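PDB 3SLR: BF1531-like N-terminal domain-containing protein from Bacteroides fragilis, which is not characterised in detail but binds magnesium through a phosphatase-like domain and may act as a hydrolase on ester bonds. Local coordinates for residues Ile275-Lys280 with Ala304-Asn309; Lys223-Asp228 with Glu263-Leu268; Lys24-Gly29 with Tyr73-Asp78; Ile120-Tyr125 with Asn167-Asn172. One frame throughout, in Å; residues are numbered along the deposited sequence.

Interaction 1: residues Ile275-Lys280 with Ala304-Asn309; sequences IAVCSK and AVFVAN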
loop_
_atom_site.group_PDB
_atom_site.type_symbol
_atom_site.label_atom_id
_atom_site.label_comp_id
_atom_site.label_asym_id
_atom_site.label_seq_id
_atom_site.Cartn_x
_atom_site.Cartn_y
_atom_site.Cartn_z
ATOM N N ILE A 275 15.020 11.687 4.546
ATOM C CA ILE A 275 14.790 12.549 3.389
ATOM C C ILE A 275 16.090 13.133 2.854
ATOM O O ILE A 275 16.911 13.647 3.613
ATOM C CB ILE A 275 13.838 13.716 3.713
ATOM C CG1 ILE A 275 12.645 13.227 4.540
ATOM C CG2 ILE A 275 13.376 14.389 2.417
ATOM C CD1 ILE A 275 11.750 12.225 3.821
ATOM N N ALA A 276 16.272 13.066 1.539
ATOM C CA ALA A 276 17.444 13.649 0.912
ATOM C C ALA A 276 17.005 14.532 -0.248
ATOM O O ALA A 276 15.938 14.318 -0.817
ATOM C CB ALA A 276 18.377 12.545 0.410
ATOM N N VAL A 277 17.829 15.518 -0.595
ATOM C CA VAL A 277 17.564 16.347 -1.764
ATOM C C VAL A 277 18.607 16.061 -2.842
ATOM O O VAL A 277 19.787 15.857 -2.538
ATOM C CB VAL A 277 17.537 17.867 -1.392
ATOM C CG1 VAL A 277 17.642 18.738 -2.641
ATOM C CG2 VAL A 277 16.267 18.204 -0.607
ATOM N N CYS A 278 18.163 16.019 -4.094
ATOM C CA CYS A 278 19.057 15.857 -5.234
ATOM C C CYS A 278 18.575 16.762 -6.357
ATOM O O CYS A 278 17.584 16.474 -7.026
ATOM C CB CYS A 278 19.101 14.394 -5.708
ATOM S SG CYS A 278 20.366 14.091 -7.005
ATOM N N SER A 279 19.274 17.879 -6.540
ATOM C CA SER A 279 18.775 18.967 -7.366
ATOM C C SER A 279 19.873 19.564 -8.252
ATOM O O SER A 279 21.028 19.670 -7.838
ATOM C CB SER A 279 18.171 20.046 -6.457
ATOM O OG SER A 279 17.778 21.211 -7.172
ATOM N N LYS A 280 19.503 19.928 -9.476
ATOM C CA LYS A 280 20.369 20.682 -10.380
ATOM C C LYS A 280 20.233 22.152 -10.001
ATOM O O LYS A 280 19.323 22.831 -10.469
ATOM C CB LYS A 280 19.900 20.481 -11.825
ATOM C CG LYS A 280 20.922 19.900 -12.800
ATOM C CD LYS A 280 21.389 18.528 -12.392
ATOM C CE LYS A 280 22.019 17.744 -13.556
ATOM N NZ LYS A 280 21.039 17.321 -14.611
ATOM N N ALA A 304 18.213 15.018 5.623
ATOM C CA ALA A 304 19.417 14.340 6.114
ATOM C C ALA A 304 20.659 14.583 5.256
ATOM O O ALA A 304 21.757 14.758 5.780
ATOM C CB ALA A 304 19.161 12.844 6.246
ATOM N N VAL A 305 20.484 14.579 3.940
ATOM C CA VAL A 305 21.585 14.819 3.018
ATOM C C VAL A 305 21.078 15.743 1.938
ATOM O O VAL A 305 20.076 15.444 1.296
ATOM C CB VAL A 305 22.066 13.515 2.344
ATOM C CG1 VAL A 305 23.328 13.769 1.543
ATOM C CG2 VAL A 305 22.297 12.431 3.390
ATOM N N PHE A 306 21.761 16.869 1.747
ATOM C CA PHE A 306 21.306 17.886 0.809
ATOM C C PHE A 306 22.331 18.037 -0.306
ATOM O O PHE A 306 23.425 18.571 -0.094
ATOM C CB PHE A 306 21.095 19.213 1.553
ATOM C CG PHE A 306 20.205 20.202 0.832
ATOM C CD1 PHE A 306 20.605 20.779 -0.361
ATOM C CD2 PHE A 306 18.981 20.571 1.368
ATOM C CE1 PHE A 306 19.789 21.695 -1.019
ATOM C CE2 PHE A 306 18.160 21.490 0.716
ATOM C CZ PHE A 306 18.562 22.044 -0.481
ATOM N N VAL A 307 21.989 17.548 -1.492
ATOM C CA VAL A 307 22.911 17.589 -2.624
ATOM C C VAL A 307 22.339 18.457 -3.727
ATOM O O VAL A 307 21.336 18.111 -4.340
ATOM C CB VAL A 307 23.193 16.175 -3.192
ATOM C CG1 VAL A 307 24.134 16.255 -4.397
ATOM C CG2 VAL A 307 23.774 15.280 -2.119
ATOM N N ALA A 308 22.960 19.612 -3.944
ATOM C CA ALA A 308 22.580 20.498 -5.031
ATOM C C ALA A 308 23.841 20.902 -5.779
ATOM O O ALA A 308 24.712 21.566 -5.221
ATOM C CB ALA A 308 21.867 21.752 -4.487
ATOM N N ASN A 309 23.926 20.505 -7.042
ATOM C CA ASN A 309 25.033 20.905 -7.893
ATOM C C ASN A 309 24.624 20.677 -9.327
ATOM O O ASN A 309 23.462 20.382 -9.596
ATOM C CB ASN A 309 26.307 20.125 -7.554
ATOM C CG ASN A 309 26.132 18.622 -7.700
ATOM O OD1 ASN A 309 25.636 18.139 -8.712
ATOM N ND2 ASN A 309 26.538 17.881 -6.682
#
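Val277 and Phe306 form the dense part of this contact between two parallel strands, 275-280 and 305-309, whose axes approach to 4.7 Å. The two side chains stand next to each other and point the same way. CB of Val277 sits over the middle of the Phe306 ring, 4.1 Å from its centroid and only 7° off the ring normal, a CH-pi contact. The valine lies across one face of the ring: CG1, anti to the backbone N (chi1 165°), meets Phe306 CE1 at 4.0 Å, while CG2 rests near CE2 and CD2. Phe290, from helix 283-292, meets the Phe306 ring edge-to-face. Beneath the side chains, Val277 bonds strand 305-309 through both its N and its O: Val277 N donates to Val305 O at 2.9 Å, and Val277 O accepts from Val307 N at 3.0 Å. Ser279 repeats this pattern with Val307 O and Asn309 N.

The two ends are looser, and strand 305-309, outermost of its sheet in this chain, is the more exposed of the pair. Exposed Ala304 still holds on by its N to Ile275 O at 2.8 Å, but the N of Val305 is buried without a partner. At the far end, the polar tips turn to other partners: Lys280 NZ forms a salt bridge with Glu340, and Asn309 OD1 accepts from Glu311 N.

Helix 283-292 links the two strands as a beta-alpha-beta unit. Ser279, whose nearest side-chain atom is about 4 Å from a magnesium ion and from the side chain of Asp228, occupies the strand end expected to carry the motif II serine or threonine of a HAD-type Rossmann-like phosphatase fold.

Interaction 2: residues Lys223-Asp228 with Glu263-Leu268; sequences KCLILD and EWVKKL. With MG (magnesium ion), chain B; MG (magnesium ion), chain C.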
loop_
_atom_site.group_PDB
_atom_site.type_symbol
_atom_site.label_atom_id
_atom_site.label_comp_id
_atom_site.label_asym_id
_atom_site.label_seq_id
_atom_site.Cartn_x
_atom_site.Cartn_y
_atom_site.Cartn_z
ATOM N N LYS A 223 13.371 3.007 2.821
ATOM C CA LYS A 223 13.918 3.661 3.998
ATOM C C LYS A 223 14.235 5.128 3.737
ATOM O O LYS A 223 14.528 5.876 4.669
ATOM C CB LYS A 223 15.202 2.951 4.439
ATOM C CG LYS A 223 14.967 1.568 5.028
ATOM C CD LYS A 223 16.294 0.908 5.376
ATOM C CE LYS A 223 16.526 -0.292 4.492
ATOM N NZ LYS A 223 15.364 -1.214 4.487
ATOM N N CYS A 224 14.181 5.530 2.471
ATOM C CA CYS A 224 14.663 6.850 2.078
ATOM C C CYS A 224 13.918 7.401 0.870
ATOM O O CYS A 224 13.665 6.680 -0.096
ATOM C CB CYS A 224 16.167 6.778 1.775
ATOM S SG CYS A 224 16.897 8.256 1.023
ATOM N N LEU A 225 13.566 8.684 0.949
ATOM C CA LEU A 225 12.939 9.410 -0.149
ATOM C C LEU A 225 13.876 10.539 -0.604
ATOM O O LEU A 225 14.289 11.367 0.203
ATOM C CB LEU A 225 11.591 9.994 0.304
ATOM C CG LEU A 225 10.862 10.883 -0.711
ATOM C CD1 LEU A 225 10.495 10.081 -1.952
ATOM C CD2 LEU A 225 9.606 11.541 -0.121
ATOM N N ILE A 226 14.220 10.544 -1.895
ATOM C CA ILE A 226 15.087 11.567 -2.480
ATOM C C ILE A 226 14.243 12.483 -3.342
ATOM O O ILE A 226 13.515 12.019 -4.219
ATOM C CB ILE A 226 16.183 10.940 -3.366
ATOM C CG1 ILE A 226 16.996 9.943 -2.558
ATOM C CG2 ILE A 226 17.087 12.034 -3.975
ATOM C CD1 ILE A 226 17.854 9.024 -3.430
ATOM N N LEU A 227 14.347 13.786 -3.090
ATOM C CA LEU A 227 13.485 14.768 -3.739
ATOM C C LEU A 227 14.240 15.721 -4.654
ATOM O O LEU A 227 15.246 16.297 -4.267
ATOM C CB LEU A 227 12.773 15.608 -2.678
ATOM C CG LEU A 227 11.872 14.833 -1.715
ATOM C CD1 LEU A 227 11.559 15.673 -0.477
ATOM C CD2 LEU A 227 10.597 14.377 -2.421
ATOM N N ASP A 228 13.727 15.909 -5.859
ATOM C CA ASP A 228 14.102 17.068 -6.646
ATOM C C ASP A 228 13.429 18.293 -5.994
ATOM O O ASP A 228 12.529 18.138 -5.176
ATOM C CB ASP A 228 13.638 16.869 -8.088
ATOM C CG ASP A 228 13.810 18.108 -8.929
ATOM O OD1 ASP A 228 14.972 18.526 -9.131
ATOM O OD2 ASP A 228 12.786 18.654 -9.383
ATOM N N GLU A 263 3.523 18.313 3.170
ATOM C CA GLU A 263 2.985 17.773 4.420
ATOM C C GLU A 263 3.050 16.238 4.465
ATOM O O GLU A 263 3.241 15.648 5.525
ATOM C CB GLU A 263 1.548 18.269 4.640
ATOM C CG GLU A 263 1.505 19.756 4.941
ATOM C CD GLU A 263 0.107 20.352 4.867
ATOM O OE1 GLU A 263 -0.824 19.670 4.376
ATOM O OE2 GLU A 263 -0.048 21.523 5.287
ATOM N N TRP A 264 2.864 15.607 3.313
ATOM C CA TRP A 264 3.015 14.162 3.187
ATOM C C TRP A 264 4.479 13.776 3.442
ATOM O O TRP A 264 4.765 12.817 4.155
ATOM C CB TRP A 264 2.573 13.733 1.783
ATOM C CG TRP A 264 2.609 12.246 1.508
ATOM C CD1 TRP A 264 1.702 11.312 1.929
ATOM C CD2 TRP A 264 3.577 11.539 0.726
ATOM N NE1 TRP A 264 2.058 10.068 1.468
ATOM C CE2 TRP A 264 3.203 10.177 0.728
ATOM C CE3 TRP A 264 4.730 11.924 0.032
ATOM C CZ2 TRP A 264 3.934 9.200 0.055
ATOM C CZ3 TRP A 264 5.456 10.947 -0.637
ATOM C CH2 TRP A 264 5.057 9.601 -0.617
ATOM N N VAL A 265 5.400 14.536 2.864
ATOM C CA VAL A 265 6.828 14.257 3.053
ATOM C C VAL A 265 7.184 14.397 4.533
ATOM O O VAL A 265 7.928 13.583 5.093
ATOM C CB VAL A 265 7.691 15.162 2.181
ATOM C CG1 VAL A 265 9.196 14.963 2.491
ATOM C CG2 VAL A 265 7.396 14.884 0.703
ATOM N N LYS A 266 6.634 15.427 5.160
ATOM C CA LYS A 266 6.841 15.670 6.580
ATOM C C LYS A 266 6.410 14.471 7.421
ATOM O O LYS A 266 7.089 14.107 8.382
ATOM C CB LYS A 266 6.069 16.925 7.010
ATOM C CG LYS A 266 6.194 17.252 8.494
ATOM C CD LYS A 266 5.464 18.561 8.820
ATOM C CE LYS A 266 5.914 19.136 10.157
ATOM N NZ LYS A 266 4.939 18.848 11.239
ATOM N N LYS A 267 5.273 13.865 7.078
ATOM C CA LYS A 267 4.841 12.660 7.791
ATOM C C LYS A 267 5.841 11.502 7.637
ATOM O O LYS A 267 6.099 10.771 8.590
ATOM C CB LYS A 267 3.438 12.221 7.364
ATOM C CG LYS A 267 2.324 13.104 7.926
ATOM C CD LYS A 267 0.939 12.560 7.542
ATOM C CE LYS A 267 0.641 12.749 6.053
ATOM N NZ LYS A 267 -0.775 12.314 5.722
ATOM N N LEU A 268 6.386 11.330 6.438
ATOM C CA LEU A 268 7.416 10.314 6.216
ATOM C C LEU A 268 8.635 10.569 7.108
ATOM O O LEU A 268 9.120 9.666 7.791
ATOM C CB LEU A 268 7.843 10.278 4.741
ATOM C CG LEU A 268 6.760 9.801 3.782
ATOM C CD1 LEU A 268 7.215 10.012 2.333
ATOM C CD2 LEU A 268 6.381 8.330 4.047
HETATM MG MG MG B . 12.452 19.696 -11.317
HETATM MG MG MG C . 15.634 20.691 -10.015
HETATM O O HOH W 1 11.770 20.692 -13.463
HETATM O O HOH W 2 14.239 20.898 -11.756
HETATM O O HOH W 3 13.925 18.166 -12.382
HETATM O O HOH W 4 16.305 22.606 -11.059
HETATM O O HOH W 5 17.040 19.223 -10.848
#
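Leu225 and Leu227 of the strand 224-227 meet Val265 and Leu268 of the helix 255-270 in a wholly apolar contact. CD2 of Leu225 does most of the touching: it reaches CD1 of Leu268 at 3.8 Å and CG2 of Val265 at 4.1 Å, the leucine running at about a right angle to both partners. Its CG lies anti to the backbone N, and chi1 (175°) and chi2 (63°) together direct CD2 to the side chains of Trp264, Val265 and Leu268. CZ3 of Trp264 comes in obliquely to the same methyl. Leu227 meets Val265 tip to tip, CD1 to CG1 at 3.9 Å.

One shell out, CD1 of Leu268 lies 3.5 Å above the plane of the Trp264 indole, offset toward its rim, while Leu364 and Leu367 of helix 363-368 also pack on the indole. Val265 touches Ile275 and Leu298, and Leu225 and Leu227 both pack on Leu334. The strand is held by neighbours 274-280 and 331-334, and the helix runs roughly antiparallel to it, at 147°.

Just past the strand end, Asp228 bridges two magnesium ions, OD2 binding one at 2.2 Å and OD1 the other at 2.4 Å, with one water also shared by both ions. Thr232 OG1 hydrogen-bonds OD2, and Asp230 O and Asp336 OD1 share that atom's magnesium. The helix covers one face of the strand whose C-terminal end carries this aspartate, an arrangement consistent with the DxDx(T/V) motif at the end of the central first strand of a HAD-type phosphatase fold.

Interaction 3: residues Lys24-Gly29 with Tyr73-Asp78; sequences KVALLG and YQFEPD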
loop_
_atom_site.group_PDB
_atom_site.type_symbol
_atom_site.label_atom_id
_atom_site.label_comp_id
_atom_site.label_asym_id
_atom_site.label_seq_id
_atom_site.Cartn_x
_atom_site.Cartn_y
_atom_site.Cartn_z
ATOM N N LYS A 24 6.129 -20.238 1.644
ATOM C CA LYS A 24 4.884 -20.989 1.551
ATOM C C LYS A 24 3.733 -20.087 1.974
ATOM O O LYS A 24 3.692 -19.630 3.114
ATOM C CB LYS A 24 4.944 -22.246 2.420
ATOM C CG LYS A 24 5.906 -23.294 1.872
ATOM C CD LYS A 24 6.451 -24.198 2.969
ATOM C CE LYS A 24 5.384 -25.079 3.542
ATOM N NZ LYS A 24 5.917 -25.909 4.663
ATOM N N VAL A 25 2.815 -19.840 1.043
ATOM C CA VAL A 25 1.686 -18.939 1.266
ATOM C C VAL A 25 0.367 -19.698 1.126
ATOM O O VAL A 25 0.088 -20.294 0.080
ATOM C CB VAL A 25 1.704 -17.785 0.251
ATOM C CG1 VAL A 25 0.480 -16.866 0.446
ATOM C CG2 VAL A 25 3.001 -16.991 0.373
ATOM N N ALA A 26 -0.431 -19.701 2.190
ATOM C CA ALA A 26 -1.787 -20.253 2.119
ATOM C C ALA A 26 -2.791 -19.124 1.848
ATOM O O ALA A 26 -2.685 -18.035 2.409
ATOM C CB ALA A 26 -2.141 -20.962 3.415
ATOM N N LEU A 27 -3.757 -19.392 0.981
ATOM C CA LEU A 27 -4.808 -18.422 0.694
ATOM C C LEU A 27 -6.163 -19.092 0.877
ATOM O O LEU A 27 -6.437 -20.137 0.278
ATOM C CB LEU A 27 -4.671 -17.910 -0.738
ATOM C CG LEU A 27 -5.800 -17.028 -1.268
ATOM C CD1 LEU A 27 -5.880 -15.700 -0.494
ATOM C CD2 LEU A 27 -5.597 -16.783 -2.758
ATOM N N LEU A 28 -7.001 -18.498 1.721
ATOM C CA LEU A 28 -8.330 -19.039 1.998
ATOM C C LEU A 28 -9.353 -17.908 1.925
ATOM O O LEU A 28 -9.196 -16.883 2.589
ATOM C CB LEU A 28 -8.369 -19.680 3.390
ATOM C CG LEU A 28 -7.270 -20.692 3.739
ATOM C CD1 LEU A 28 -6.050 -19.971 4.302
ATOM C CD2 LEU A 28 -7.776 -21.697 4.750
ATOM N N GLY A 29 -10.404 -18.094 1.134
ATOM C CA GLY A 29 -11.390 -17.039 0.956
ATOM C C GLY A 29 -12.806 -17.558 0.863
ATOM O O GLY A 29 -13.013 -18.763 0.689
ATOM N N TYR A 73 -3.248 -26.962 7.895
ATOM C CA TYR A 73 -2.190 -27.171 8.888
ATOM C C TYR A 73 -1.087 -28.085 8.381
ATOM O O TYR A 73 0.091 -27.894 8.705
ATOM C CB TYR A 73 -2.761 -27.690 10.206
ATOM C CG TYR A 73 -3.574 -26.648 10.926
ATOM C CD1 TYR A 73 -2.956 -25.583 11.572
ATOM C CD2 TYR A 73 -4.956 -26.711 10.940
ATOM C CE1 TYR A 73 -3.701 -24.612 12.220
ATOM C CE2 TYR A 73 -5.706 -25.750 11.586
ATOM C CZ TYR A 73 -5.072 -24.702 12.224
ATOM O OH TYR A 73 -5.828 -23.744 12.871
ATOM N N GLN A 74 -1.455 -29.075 7.580
ATOM C CA GLN A 74 -0.445 -29.956 6.999
ATOM C C GLN A 74 0.494 -29.196 6.057
ATOM O O GLN A 74 1.647 -29.585 5.867
ATOM C CB GLN A 74 -1.099 -31.141 6.278
ATOM C CG GLN A 74 -2.124 -31.896 7.120
ATOM C CD GLN A 74 -1.522 -32.580 8.337
ATOM O OE1 GLN A 74 -0.334 -32.428 8.631
ATOM N NE2 GLN A 74 -2.345 -33.349 9.053
ATOM N N PHE A 75 0.003 -28.101 5.482
ATOM C CA PHE A 75 0.792 -27.300 4.544
ATOM C C PHE A 75 1.894 -26.494 5.249
ATOM O O PHE A 75 2.909 -26.173 4.642
ATOM C CB PHE A 75 -0.128 -26.357 3.741
ATOM C CG PHE A 75 0.602 -25.479 2.757
ATOM C CD1 PHE A 75 1.291 -26.032 1.684
ATOM C CD2 PHE A 75 0.584 -24.089 2.893
ATOM C CE1 PHE A 75 1.966 -25.230 0.781
ATOM C CE2 PHE A 75 1.256 -23.276 1.984
ATOM C CZ PHE A 75 1.946 -23.845 0.928
ATOM N N GLU A 76 1.675 -26.170 6.522
ATOM C CA GLU A 76 2.628 -25.398 7.327
ATOM C C GLU A 76 3.087 -24.110 6.639
ATOM O O GLU A 76 4.267 -23.936 6.332
ATOM C CB GLU A 76 3.835 -26.260 7.713
ATOM C CG GLU A 76 3.475 -27.438 8.613
ATOM C CD GLU A 76 4.667 -28.345 8.906
ATOM O OE1 GLU A 76 5.705 -28.211 8.224
ATOM O OE2 GLU A 76 4.561 -29.192 9.818
ATOM N N PRO A 77 2.148 -23.191 6.396
ATOM C CA PRO A 77 2.494 -21.992 5.630
ATOM C C PRO A 77 3.382 -21.020 6.401
ATOM O O PRO A 77 3.342 -20.960 7.638
ATOM C CB PRO A 77 1.121 -21.357 5.351
ATOM C CG PRO A 77 0.255 -21.825 6.499
ATOM C CD PRO A 77 0.725 -23.235 6.769
ATOM N N ASP A 78 4.183 -20.267 5.657
ATOM C CA ASP A 78 4.922 -19.133 6.201
ATOM C C ASP A 78 3.996 -17.922 6.345
ATOM O O ASP A 78 4.134 -17.136 7.285
ATOM C CB ASP A 78 6.083 -18.782 5.283
ATOM C CG ASP A 78 7.102 -19.893 5.185
ATOM O OD1 ASP A 78 7.557 -20.361 6.247
ATOM O OD2 ASP A 78 7.438 -20.298 4.052
#
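Lys24 lies along the end of the helix 71-75 and the turn after it, sliding past the Phe75 side chain in the opposite direction. Its CB is wedged between two groups, 3.7 Å from Phe75 CZ and 3.6 Å from Asp78 OD2. CG stays near the same pair, and CD begins to approach Glu76 O. A bend at chi3 (68°) brings Lys24 CE over a face of the Phe75 ring and close to two carbonyl oxygens, Phe75 O at 2.9 Å and Glu76 O. At the tip, NZ makes a weak hydrogen bond to Glu76 O at 3.1 Å; the carboxylate of Glu76 is too far from NZ for a salt bridge but would probably add some attraction.

Strand 22-29 lies inside the parallel sheet of the FkbH N-terminal domain, assigned to the SGNH hydrolase clan, and residues 76-78 lead from the helix into its neighbour, strand 79-83. The positive phi of Glu76 accompanies the turn that presents its O to Lys24 NZ.

Asp78 clasps the Lys24 backbone twice. Its OD2 accepts from Lys24 N at 2.7 Å, nearly straight (172°) and on the anti side of the carboxylate, while its own N donates to Lys24 O at 2.7 Å. Further along, Ala26 CB packs against Pro77 CB at 3.8 Å.

Interaction 4: residues Ile120-Tyr125 with Asn167-Asn172; sequences IGRVIY and NFFICN
Val123 and Tyr125 carry the backbone hydrogen bonds that join strand 122-126 to strand 168-171 in parallel. Val123 N donates to Asn167 O at 2.9 Å, Val123 O accepts from Phe169 N at 2.8 Å, and Tyr125 N donates to Phe169 O at 2.8 Å. The last bond, Cys171 N to Tyr125 O at 2.9 Å, has its donor well above the carbonyl plane. Weaker CA-H...O contacts lie between them, such as Ile124 CA to Phe169 O.

The apolar contacts centre on Phe168. With its CG anti to the backbone N (chi1 -177°), the ring reaches over the neighbouring strand: CD1 lies 3.7 Å from Val123 CG1, and CE1 lies 3.5 Å from Tyr125 CB. The Tyr125 and Phe168 rings meet at an oblique 41°, neither stacked nor edge-to-face. Helix 147-164, which links the two strands in a beta-alpha-beta crossover of this SGNH-clan alpha/beta domain, covers this face together with helix 104-118, and strand 168-171 is the outermost on its side of the sheet. Tyr125 OH, beyond the Phe168 contact, hydrogen-bonds Tyr128 and His84. A smaller apolar pair, Ile124 CG2 and Cys171 CB at 4.0 Å, lies on the opposite face, against helix 203-217.

The Phe169 ring makes contacts of a third kind, with a carbonyl and with an arginine. It presents its edge to Val123 O. Arg122 lies side by side with it, the aliphatic CG of Arg122 3.9 Å from CE1 of Phe169, and the guanidinium plane stands 66° from the ring plane.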
loop_
_atom_site.group_PDB
_atom_site.type_symbol
_atom_site.label_atom_id
_atom_site.label_comp_id
_atom_site.label_asym_id
_atom_site.label_seq_id
_atom_site.Cartn_x
_atom_site.Cartn_y
_atom_site.Cartn_z
ATOM N N ILE A 120 0.208 -19.784 13.809
ATOM C CA ILE A 120 0.635 -20.455 12.579
ATOM C C ILE A 120 1.220 -19.501 11.521
ATOM O O ILE A 120 0.509 -19.035 10.637
ATOM C CB ILE A 120 -0.554 -21.220 11.970
ATOM C CG1 ILE A 120 -0.098 -22.096 10.794
ATOM C CG2 ILE A 120 -1.698 -20.253 11.630
ATOM C CD1 ILE A 120 0.597 -23.345 11.237
ATOM N N GLY A 121 2.521 -19.230 11.594
ATOM C CA GLY A 121 3.137 -18.279 10.683
ATOM C C GLY A 121 2.517 -16.903 10.870
ATOM O O GLY A 121 1.919 -16.626 11.909
ATOM N N ARG A 122 2.665 -16.041 9.871
ATOM C CA ARG A 122 2.053 -14.716 9.907
ATOM C C ARG A 122 0.732 -14.730 9.154
ATOM O O ARG A 122 0.585 -15.430 8.153
ATOM C CB ARG A 122 2.985 -13.665 9.311
ATOM C CG ARG A 122 4.077 -13.184 10.255
ATOM C CD ARG A 122 5.388 -13.885 9.989
ATOM N NE ARG A 122 6.479 -13.267 10.740
ATOM C CZ ARG A 122 7.767 -13.511 10.528
ATOM N NH1 ARG A 122 8.137 -14.362 9.579
ATOM N NH2 ARG A 122 8.684 -12.895 11.261
ATOM N N VAL A 123 -0.235 -13.967 9.647
ATOM C CA VAL A 123 -1.537 -13.881 9.009
ATOM C C VAL A 123 -1.673 -12.532 8.335
ATOM O O VAL A 123 -1.318 -11.519 8.914
ATOM C CB VAL A 123 -2.673 -14.052 10.041
ATOM C CG1 VAL A 123 -4.038 -13.720 9.423
ATOM C CG2 VAL A 123 -2.650 -15.466 10.592
ATOM N N ILE A 124 -2.130 -12.536 7.087
ATOM C CA ILE A 124 -2.495 -11.301 6.405
ATOM C C ILE A 124 -4.002 -11.346 6.142
ATOM O O ILE A 124 -4.511 -12.281 5.515
ATOM C CB ILE A 124 -1.721 -11.129 5.093
ATOM C CG1 ILE A 124 -0.216 -11.082 5.372
ATOM C CG2 ILE A 124 -2.165 -9.849 4.399
ATOM C CD1 ILE A 124 0.629 -11.178 4.126
ATOM N N TYR A 125 -4.708 -10.332 6.626
ATOM C CA TYR A 125 -6.162 -10.377 6.673
ATOM C C TYR A 125 -6.724 -9.129 6.007
ATOM O O TYR A 125 -6.441 -8.011 6.448
ATOM C CB TYR A 125 -6.625 -10.462 8.137
ATOM C CG TYR A 125 -8.105 -10.772 8.308
ATOM C CD1 TYR A 125 -9.050 -9.767 8.267
ATOM C CD2 TYR A 125 -8.545 -12.075 8.519
ATOM C CE1 TYR A 125 -10.404 -10.043 8.415
ATOM C CE2 TYR A 125 -9.895 -12.367 8.673
ATOM C CZ TYR A 125 -10.817 -11.345 8.614
ATOM O OH TYR A 125 -12.148 -11.621 8.767
ATOM N N ASN A 167 1.723 -11.073 15.083
ATOM C CA ASN A 167 1.661 -12.033 13.998
ATOM C C ASN A 167 0.568 -11.710 12.979
ATOM O O ASN A 167 0.566 -12.243 11.868
ATOM C CB ASN A 167 1.462 -13.442 14.580
ATOM C CG ASN A 167 0.447 -13.474 15.731
ATOM O OD1 ASN A 167 0.657 -12.868 16.798
ATOM N ND2 ASN A 167 -0.649 -14.204 15.526
ATOM N N PHE A 168 -0.335 -10.810 13.360
ATOM C CA PHE A 168 -1.535 -10.501 12.577
ATOM C C PHE A 168 -1.398 -9.174 11.845
ATOM O O PHE A 168 -1.279 -8.126 12.473
ATOM C CB PHE A 168 -2.753 -10.456 13.498
ATOM C CG PHE A 168 -4.061 -10.211 12.790
ATOM C CD1 PHE A 168 -4.696 -11.232 12.109
ATOM C CD2 PHE A 168 -4.665 -8.963 12.830
ATOM C CE1 PHE A 168 -5.911 -11.013 11.470
ATOM C CE2 PHE A 168 -5.884 -8.738 12.204
ATOM C CZ PHE A 168 -6.506 -9.762 11.525
ATOM N N PHE A 169 -1.413 -9.225 10.517
ATOM C CA PHE A 169 -1.344 -8.022 9.698
ATOM C C PHE A 169 -2.619 -7.823 8.896
ATOM O O PHE A 169 -3.132 -8.754 8.265
ATOM C CB PHE A 169 -0.173 -8.114 8.727
ATOM C CG PHE A 169 1.156 -8.187 9.403
ATOM C CD1 PHE A 169 1.609 -9.387 9.940
ATOM C CD2 PHE A 169 1.967 -7.068 9.488
ATOM C CE1 PHE A 169 2.841 -9.452 10.570
ATOM C CE2 PHE A 169 3.202 -7.136 10.112
ATOM C CZ PHE A 169 3.632 -8.328 10.653
ATOM N N ILE A 170 -3.123 -6.595 8.905
ATOM C CA ILE A 170 -4.222 -6.240 8.034
ATOM C C ILE A 170 -3.663 -5.784 6.687
ATOM O O ILE A 170 -2.605 -5.137 6.628
ATOM C CB ILE A 170 -5.051 -5.108 8.674
ATOM C CG1 ILE A 170 -5.804 -5.665 9.891
ATOM C CG2 ILE A 170 -6.009 -4.516 7.656
ATOM C CD1 ILE A 170 -6.255 -4.632 10.912
ATOM N N CYS A 171 -4.340 -6.160 5.610
ATOM C CA CYS A 171 -4.150 -5.488 4.329
ATOM C C CYS A 171 -5.370 -4.577 4.141
ATOM O O CYS A 171 -6.510 -5.048 4.167
ATOM C CB CYS A 171 -4.041 -6.490 3.200
ATOM S SG CYS A 171 -3.769 -5.743 1.569
ATOM N N ASN A 172 -5.120 -3.281 3.964
ATOM C CA ASN A 172 -6.176 -2.264 4.062
ATOM C C ASN A 172 -7.027 -2.154 2.796
ATOM O O ASN A 172 -7.070 -1.104 2.148
ATOM C CB ASN A 172 -5.555 -0.909 4.418
ATOM C CG ASN A 172 -6.592 0.121 4.852
ATOM O OD1 ASN A 172 -7.762 -0.199 5.057
ATOM N ND2 ASN A 172 -6.157 1.362 5.006
#

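How the interactions relate
The four contacts divide between two alpha/beta units. Interactions 1 and 2 share the phosphatase-like sheet, where strand 224-227 pairs with strand 274-280 through Ala276, and interactions 3 and 4 belong to the N-terminal domain, joined where Asp78 O probably accepts a hydrogen bond from Arg122 N. The centres of interactions 1 and 3 are about 45 Å apart. Interaction 2 is the buried one, with only apolar contacts between strand and helix; the other three are partly buried. Interactions 1 and 4 are alike, each an outermost strand zipped in parallel by backbone bonds, whereas interaction 3 mixes backbone and side-chain bonds of Lys24 and Asp78 with packing on Phe75 and Pro77. Only 1 and 2 approach magnesium.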